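Local coordinates for beta-agarase (Persicobacter, PDB 6AII), which probably hydrolyses the beta-1,4 linkages of agarose to release neoagarobiose, as a GH16 family beta-agarase, at residues P193-N207 against V238-D252. Residues are numbered along the deposited sequence; the frame is centred on the assembly and turned at random.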
loop_
_atom_site.group_PDB
_atom_site.type_symbol
_atom_site.label_atom_id
_atom_site.label_comp_id
_atom_site.label_asym_id
_atom_site.label_seq_id
_atom_site.Cartn_x
_atom_site.Cartn_y
_atom_site.Cartn_z
ATOM N N PRO A 193 5.578 -13.961 -2.724
ATOM C CA PRO A 193 5.235 -14.518 -4.030
ATOM C C PRO A 193 5.756 -13.597 -5.129
ATOM O O PRO A 193 5.738 -12.382 -4.989
ATOM C CB PRO A 193 3.707 -14.556 -4.027
ATOM C CG PRO A 193 3.351 -13.492 -3.047
ATOM C CD PRO A 193 4.374 -13.645 -1.948
ATOM N N ARG A 194 6.367 -14.214 -6.158
ATOM C CA ARG A 194 6.904 -13.504 -7.306
ATOM C C ARG A 194 7.284 -14.555 -8.345
ATOM O O ARG A 194 7.317 -15.789 -8.037
ATOM C CB ARG A 194 8.115 -12.641 -6.941
ATOM C CG ARG A 194 9.240 -13.405 -6.247
ATOM C CD ARG A 194 10.158 -12.466 -5.488
ATOM N NE ARG A 194 11.309 -13.076 -4.806
ATOM C CZ ARG A 194 12.557 -12.973 -5.241
ATOM N NH1 ARG A 194 12.778 -12.374 -6.402
ATOM N NH2 ARG A 194 13.574 -13.363 -4.455
ATOM N N ASP A 195 7.557 -14.084 -9.523
ATOM C CA ASP A 195 7.816 -14.999 -10.668
ATOM C C ASP A 195 8.945 -15.986 -10.321
ATOM O O ASP A 195 8.774 -17.185 -10.636
ATOM C CB ASP A 195 8.124 -14.269 -11.968
ATOM C CG ASP A 195 6.990 -13.453 -12.547
ATOM O OD1 ASP A 195 5.877 -13.543 -12.001
ATOM O OD2 ASP A 195 7.258 -12.749 -13.540
ATOM N N GLU A 196 10.000 -15.484 -9.697
ATOM C CA GLU A 196 11.219 -16.244 -9.386
ATOM C C GLU A 196 10.914 -17.286 -8.315
ATOM O O GLU A 196 11.679 -18.256 -8.177
ATOM C CB GLU A 196 12.384 -15.341 -8.984
ATOM C CG GLU A 196 12.824 -14.401 -10.090
ATOM C CD GLU A 196 11.938 -13.171 -10.279
ATOM O OE1 GLU A 196 11.124 -12.876 -9.346
ATOM O OE2 GLU A 196 12.070 -12.516 -11.328
ATOM N N GLU A 197 9.804 -17.151 -7.580
ATOM C CA GLU A 197 9.402 -18.172 -6.615
ATOM C C GLU A 197 8.308 -19.081 -7.194
ATOM O O GLU A 197 7.832 -19.996 -6.503
ATOM C CB GLU A 197 8.917 -17.500 -5.338
ATOM C CG GLU A 197 9.954 -16.734 -4.573
ATOM C CD GLU A 197 10.883 -17.577 -3.690
ATOM O OE1 GLU A 197 10.882 -18.833 -3.854
ATOM O OE2 GLU A 197 11.532 -16.972 -2.816
ATOM N N GLY A 198 7.892 -18.868 -8.431
ATOM C CA GLY A 198 6.891 -19.671 -9.059
ATOM C C GLY A 198 5.465 -19.310 -8.699
ATOM O O GLY A 198 4.569 -20.135 -8.816
ATOM N N VAL A 199 5.239 -18.035 -8.338
ATOM C CA VAL A 199 3.896 -17.566 -8.081
ATOM C C VAL A 199 3.666 -16.301 -8.936
ATOM O O VAL A 199 4.253 -15.257 -8.628
ATOM C CB VAL A 199 3.655 -17.299 -6.577
ATOM C CG1 VAL A 199 2.211 -16.899 -6.330
ATOM C CG2 VAL A 199 4.027 -18.478 -5.690
ATOM N N TYR A 200 2.858 -16.434 -9.984
ATOM C CA TYR A 200 2.705 -15.498 -11.070
ATOM C C TYR A 200 1.580 -14.467 -10.813
ATOM O O TYR A 200 0.675 -14.691 -9.996
ATOM C CB TYR A 200 2.503 -16.273 -12.374
ATOM C CG TYR A 200 3.666 -17.210 -12.609
ATOM C CD1 TYR A 200 4.921 -16.697 -12.868
ATOM C CD2 TYR A 200 3.502 -18.577 -12.486
ATOM C CE1 TYR A 200 6.011 -17.543 -13.029
ATOM C CE2 TYR A 200 4.577 -19.427 -12.642
ATOM C CZ TYR A 200 5.831 -18.901 -12.867
ATOM O OH TYR A 200 6.878 -19.770 -13.026
ATOM N N GLY A 201 1.655 -13.364 -11.551
ATOM C CA GLY A 201 0.562 -12.410 -11.593
ATOM C C GLY A 201 0.650 -11.344 -10.506
ATOM O O GLY A 201 -0.232 -10.483 -10.451
ATOM N N THR A 202 1.707 -11.310 -9.688
ATOM C CA THR A 202 1.755 -10.392 -8.546
ATOM C C THR A 202 1.823 -8.924 -9.013
ATOM O O THR A 202 1.510 -8.016 -8.212
ATOM C CB THR A 202 2.929 -10.673 -7.595
ATOM O OG1 THR A 202 4.141 -10.515 -8.347
ATOM C CG2 THR A 202 2.822 -12.038 -6.940
ATOM N N TRP A 203 2.264 -8.604 -10.221
ATOM C CA TRP A 203 2.281 -7.229 -10.649
ATOM C C TRP A 203 1.075 -7.038 -11.595
ATOM O O TRP A 203 1.079 -7.389 -12.786
ATOM C CB TRP A 203 3.582 -6.900 -11.362
ATOM C CG TRP A 203 4.756 -6.763 -10.431
ATOM C CD1 TRP A 203 5.615 -7.734 -9.981
ATOM C CD2 TRP A 203 5.132 -5.570 -9.750
ATOM N NE1 TRP A 203 6.517 -7.210 -9.104
ATOM C CE2 TRP A 203 6.252 -5.873 -8.946
ATOM C CE3 TRP A 203 4.608 -4.272 -9.723
ATOM C CZ2 TRP A 203 6.844 -4.927 -8.143
ATOM C CZ3 TRP A 203 5.197 -3.330 -8.910
ATOM C CH2 TRP A 203 6.330 -3.655 -8.156
ATOM N N TYR A 204 -0.007 -6.652 -10.964
ATOM C CA TYR A 204 -1.315 -6.499 -11.677
ATOM C C TYR A 204 -1.263 -5.326 -12.642
ATOM O O TYR A 204 -0.813 -4.213 -12.320
ATOM C CB TYR A 204 -2.422 -6.218 -10.653
ATOM C CG TYR A 204 -3.790 -6.069 -11.279
ATOM C CD1 TYR A 204 -4.509 -7.188 -11.555
ATOM C CD2 TYR A 204 -4.248 -4.830 -11.674
ATOM C CE1 TYR A 204 -5.741 -7.109 -12.191
ATOM C CE2 TYR A 204 -5.502 -4.717 -12.261
ATOM C CZ TYR A 204 -6.220 -5.867 -12.511
ATOM O OH TYR A 204 -7.405 -5.808 -13.201
ATOM N N TYR A 205 -1.799 -5.541 -13.861
ATOM C CA TYR A 205 -2.037 -4.413 -14.788
ATOM C C TYR A 205 -3.144 -4.849 -15.765
ATOM O O TYR A 205 -3.552 -5.989 -15.745
ATOM C CB TYR A 205 -0.789 -3.876 -15.515
ATOM C CG TYR A 205 -0.262 -4.764 -16.614
ATOM C CD1 TYR A 205 0.486 -5.893 -16.318
ATOM C CD2 TYR A 205 -0.503 -4.424 -17.936
ATOM C CE1 TYR A 205 0.967 -6.723 -17.330
ATOM C CE2 TYR A 205 0.021 -5.216 -18.955
ATOM C CZ TYR A 205 0.790 -6.314 -18.641
ATOM O OH TYR A 205 1.294 -7.171 -19.609
ATOM N N GLU A 206 -3.672 -3.882 -16.483
ATOM C CA GLU A 206 -4.750 -4.084 -17.470
ATOM C C GLU A 206 -4.291 -3.508 -18.795
ATOM O O GLU A 206 -3.822 -2.346 -18.869
ATOM C CB GLU A 206 -6.004 -3.372 -17.000
ATOM C CG GLU A 206 -6.578 -3.993 -15.768
ATOM C CD GLU A 206 -7.760 -3.209 -15.224
ATOM O OE1 GLU A 206 -8.200 -2.277 -15.906
ATOM O OE2 GLU A 206 -8.205 -3.518 -14.120
ATOM N N ASN A 207 -4.398 -4.335 -19.859
ATOM C CA ASN A 207 -4.118 -3.855 -21.181
ATOM C C ASN A 207 -4.893 -2.566 -21.468
ATOM O O ASN A 207 -6.137 -2.548 -21.239
ATOM C CB ASN A 207 -4.519 -4.917 -22.225
ATOM C CG ASN A 207 -4.322 -4.495 -23.676
ATOM O OD1 ASN A 207 -5.039 -3.638 -24.271
ATOM N ND2 ASN A 207 -3.267 -5.038 -24.239
ATOM N N VAL A 238 -9.725 -9.538 -8.135
ATOM C CA VAL A 238 -8.637 -9.735 -9.096
ATOM C C VAL A 238 -7.709 -10.891 -8.721
ATOM O O VAL A 238 -6.963 -11.341 -9.640
ATOM C CB VAL A 238 -7.835 -8.439 -9.348
ATOM C CG1 VAL A 238 -8.723 -7.356 -9.957
ATOM C CG2 VAL A 238 -7.134 -7.987 -8.071
ATOM N N ARG A 239 -7.634 -11.363 -7.453
ATOM C CA ARG A 239 -6.567 -12.315 -7.157
ATOM C C ARG A 239 -6.904 -13.002 -5.844
ATOM O O ARG A 239 -7.394 -12.329 -4.894
ATOM C CB ARG A 239 -5.238 -11.578 -6.951
ATOM C CG ARG A 239 -4.015 -12.433 -6.613
ATOM C CD ARG A 239 -2.754 -11.594 -6.751
ATOM N NE ARG A 239 -1.567 -12.435 -6.611
ATOM C CZ ARG A 239 -1.086 -13.280 -7.523
ATOM N NH1 ARG A 239 -1.590 -13.307 -8.751
ATOM N NH2 ARG A 239 -0.039 -14.032 -7.186
ATOM N N THR A 240 -6.642 -14.295 -5.780
ATOM C CA THR A 240 -6.766 -15.073 -4.509
ATOM C C THR A 240 -5.500 -15.925 -4.364
ATOM O O THR A 240 -5.040 -16.529 -5.350
ATOM C CB THR A 240 -7.954 -16.028 -4.547
ATOM O OG1 THR A 240 -9.133 -15.215 -4.468
ATOM C CG2 THR A 240 -7.943 -17.000 -3.380
ATOM N N LEU A 241 -4.950 -15.975 -3.170
ATOM C CA LEU A 241 -3.953 -17.002 -2.781
ATOM C C LEU A 241 -4.625 -17.833 -1.666
ATOM O O LEU A 241 -5.126 -17.266 -0.731
ATOM C CB LEU A 241 -2.695 -16.349 -2.224
ATOM C CG LEU A 241 -1.623 -15.940 -3.238
ATOM C CD1 LEU A 241 -2.142 -14.879 -4.158
ATOM C CD2 LEU A 241 -0.320 -15.474 -2.596
ATOM N N SER A 242 -4.615 -19.155 -1.851
ATOM C CA SER A 242 -5.340 -20.048 -0.912
ATOM C C SER A 242 -4.562 -21.356 -0.759
ATOM O O SER A 242 -4.650 -22.209 -1.644
ATOM C CB SER A 242 -6.727 -20.330 -1.386
ATOM O OG SER A 242 -7.478 -20.842 -0.276
ATOM N N GLY A 243 -3.794 -21.466 0.311
ATOM C CA GLY A 243 -2.960 -22.717 0.517
ATOM C C GLY A 243 -1.910 -22.896 -0.558
ATOM O O GLY A 243 -1.014 -22.061 -0.678
ATOM N N LYS A 244 -2.068 -23.948 -1.391
ATOM C CA LYS A 244 -1.122 -24.213 -2.433
ATOM C C LYS A 244 -1.650 -23.714 -3.772
ATOM O O LYS A 244 -0.955 -23.856 -4.791
ATOM C CB LYS A 244 -0.832 -25.718 -2.552
ATOM C CG LYS A 244 -0.251 -26.318 -1.289
ATOM C CD LYS A 244 0.159 -27.769 -1.541
ATOM C CE LYS A 244 0.831 -28.320 -0.310
ATOM N NZ LYS A 244 1.386 -29.668 -0.589
ATOM N N ASN A 245 -2.854 -23.134 -3.783
ATOM C CA ASN A 245 -3.561 -22.747 -5.005
ATOM C C ASN A 245 -3.611 -21.205 -5.063
ATOM O O ASN A 245 -3.531 -20.556 -4.011
ATOM C CB ASN A 245 -5.014 -23.196 -5.003
ATOM C CG ASN A 245 -5.108 -24.720 -5.051
ATOM O OD1 ASN A 245 -4.262 -25.381 -5.624
ATOM N ND2 ASN A 245 -6.107 -25.272 -4.404
ATOM N N TYR A 246 -3.679 -20.705 -6.291
ATOM C CA TYR A 246 -3.913 -19.259 -6.416
ATOM C C TYR A 246 -4.542 -19.006 -7.768
ATOM O O TYR A 246 -4.409 -19.842 -8.696
ATOM C CB TYR A 246 -2.615 -18.449 -6.253
ATOM C CG TYR A 246 -1.548 -18.577 -7.307
ATOM C CD1 TYR A 246 -0.718 -19.683 -7.292
ATOM C CD2 TYR A 246 -1.343 -17.624 -8.319
ATOM C CE1 TYR A 246 0.263 -19.863 -8.241
ATOM C CE2 TYR A 246 -0.412 -17.828 -9.315
ATOM C CZ TYR A 246 0.430 -18.928 -9.234
ATOM O OH TYR A 246 1.410 -19.126 -10.158
ATOM N N SER A 247 -5.234 -17.857 -7.913
ATOM C CA SER A 247 -5.884 -17.558 -9.166
ATOM C C SER A 247 -5.935 -16.039 -9.303
ATOM O O SER A 247 -5.845 -15.324 -8.311
ATOM C CB SER A 247 -7.278 -18.107 -9.230
ATOM O OG SER A 247 -8.023 -17.733 -8.080
ATOM N N TYR A 248 -6.097 -15.584 -10.536
ATOM C CA TYR A 248 -6.031 -14.111 -10.750
ATOM C C TYR A 248 -6.520 -13.780 -12.143
ATOM O O TYR A 248 -6.538 -14.640 -13.026
ATOM C CB TYR A 248 -4.605 -13.577 -10.573
ATOM C CG TYR A 248 -3.568 -14.060 -11.550
ATOM C CD1 TYR A 248 -2.947 -15.267 -11.340
ATOM C CD2 TYR A 248 -3.167 -13.288 -12.639
ATOM C CE1 TYR A 248 -1.938 -15.723 -12.182
ATOM C CE2 TYR A 248 -2.189 -13.748 -13.511
ATOM C CZ TYR A 248 -1.584 -14.978 -13.275
ATOM O OH TYR A 248 -0.593 -15.412 -14.142
ATOM N N LEU A 249 -6.927 -12.522 -12.337
ATOM C CA LEU A 249 -7.232 -12.010 -13.711
ATOM C C LEU A 249 -5.989 -11.399 -14.341
ATOM O O LEU A 249 -5.344 -10.538 -13.707
ATOM C CB LEU A 249 -8.324 -10.931 -13.607
ATOM C CG LEU A 249 -9.658 -11.440 -13.106
ATOM C CD1 LEU A 249 -10.709 -10.320 -13.158
ATOM C CD2 LEU A 249 -10.134 -12.646 -13.919
ATOM N N ASP A 250 -5.630 -11.911 -15.526
ATOM C CA ASP A 250 -4.453 -11.430 -16.214
ATOM C C ASP A 250 -4.781 -10.115 -16.924
ATOM O O ASP A 250 -5.864 -9.589 -16.802
ATOM C CB ASP A 250 -3.877 -12.573 -17.045
ATOM C CG ASP A 250 -4.432 -12.723 -18.446
ATOM O OD1 ASP A 250 -5.330 -11.945 -18.811
ATOM O OD2 ASP A 250 -3.879 -13.607 -19.170
ATOM N N PRO A 251 -3.805 -9.553 -17.570
ATOM C CA PRO A 251 -3.940 -8.211 -18.131
ATOM C C PRO A 251 -4.903 -8.138 -19.306
ATOM O O PRO A 251 -5.360 -7.066 -19.631
ATOM C CB PRO A 251 -2.578 -7.804 -18.638
ATOM C CG PRO A 251 -1.643 -8.650 -17.847
ATOM C CD PRO A 251 -2.380 -9.930 -17.542
ATOM N N ASP A 252 -5.228 -9.317 -19.858
ATOM C CA ASP A 252 -6.205 -9.402 -20.917
ATOM C C ASP A 252 -7.566 -9.830 -20.390
ATOM O O ASP A 252 -8.528 -10.114 -21.140
ATOM C CB ASP A 252 -5.718 -10.406 -21.949
ATOM C CG ASP A 252 -4.416 -10.005 -22.610
ATOM O OD1 ASP A 252 -4.199 -8.801 -22.904
ATOM O OD2 ASP A 252 -3.530 -10.911 -22.688
HETATM O O HOH W 1 2.290 -21.703 -10.469
HETATM O O HOH W 2 -2.801 -10.700 -9.856
HETATM O O HOH W 3 -7.639 -7.834 -15.765
HETATM O O HOH W 4 -3.327 -8.551 -14.445
HETATM O O HOH W 5 -2.057 -7.222 -22.644
#
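Arg239 reaches the backbone of Tyr200 end-on, and the pair illustrates how a loop can be fastened to a beta sheet through its backbone polar groups. With CG opposite the backbone N (chi1 179°) and the chain extended as far as NE, the guanidinium stands off strand 238-242 and brings both terminal nitrogens to one oxygen: NH1 lies 2.9 Å from Tyr200 O in the carbonyl plane, on a lone pair, while NH2 approaches the same oxygen from above that plane. Both bonds are bent, because two nitrogens of one guanidinium converge on a single atom. A water bridges NH1 to Gly201 O, and Thr202 CG2 packs 3.5 Å from Arg239 NH2.

Tyr246, on the neighbouring strand, holds the preceding peptide. Its OH takes a nearly straight bond from Tyr200 N (3.1 Å, 172°) and is joined through a water to Gly198 O. Val199 turns CG1 away from its own N (chi1 -176°) and sets that methyl almost centrally over the Tyr246 ring, 3.9 Å from the centroid. A phenylalanine in place of Tyr246 would probably leave Tyr200 N without its acceptor and break the water link to Gly198 O. Two residues on, Tyr248 offers a ring face to Gly201 CA; the glycine lets the backbone lie this close, since a CB would meet Tyr248 CE2 and Arg239 NH1.

Farther on, Tyr204 crosses Val238 at about a right angle, Tyr204 CE1 lying 3.7 Å from Val238 CG1. Pro251 lays CG over one face of the Tyr205 ring, 3.6 Å from the centroid, and its O accepts from Asn207 N. Strand 203-204 pairs with strand 173-181, whereas hairpin 238-249 belongs to the other large sheet; the contact thus joins the two sheets of the beta-sandwich (jelly roll) characteristic of GH16 enzymes.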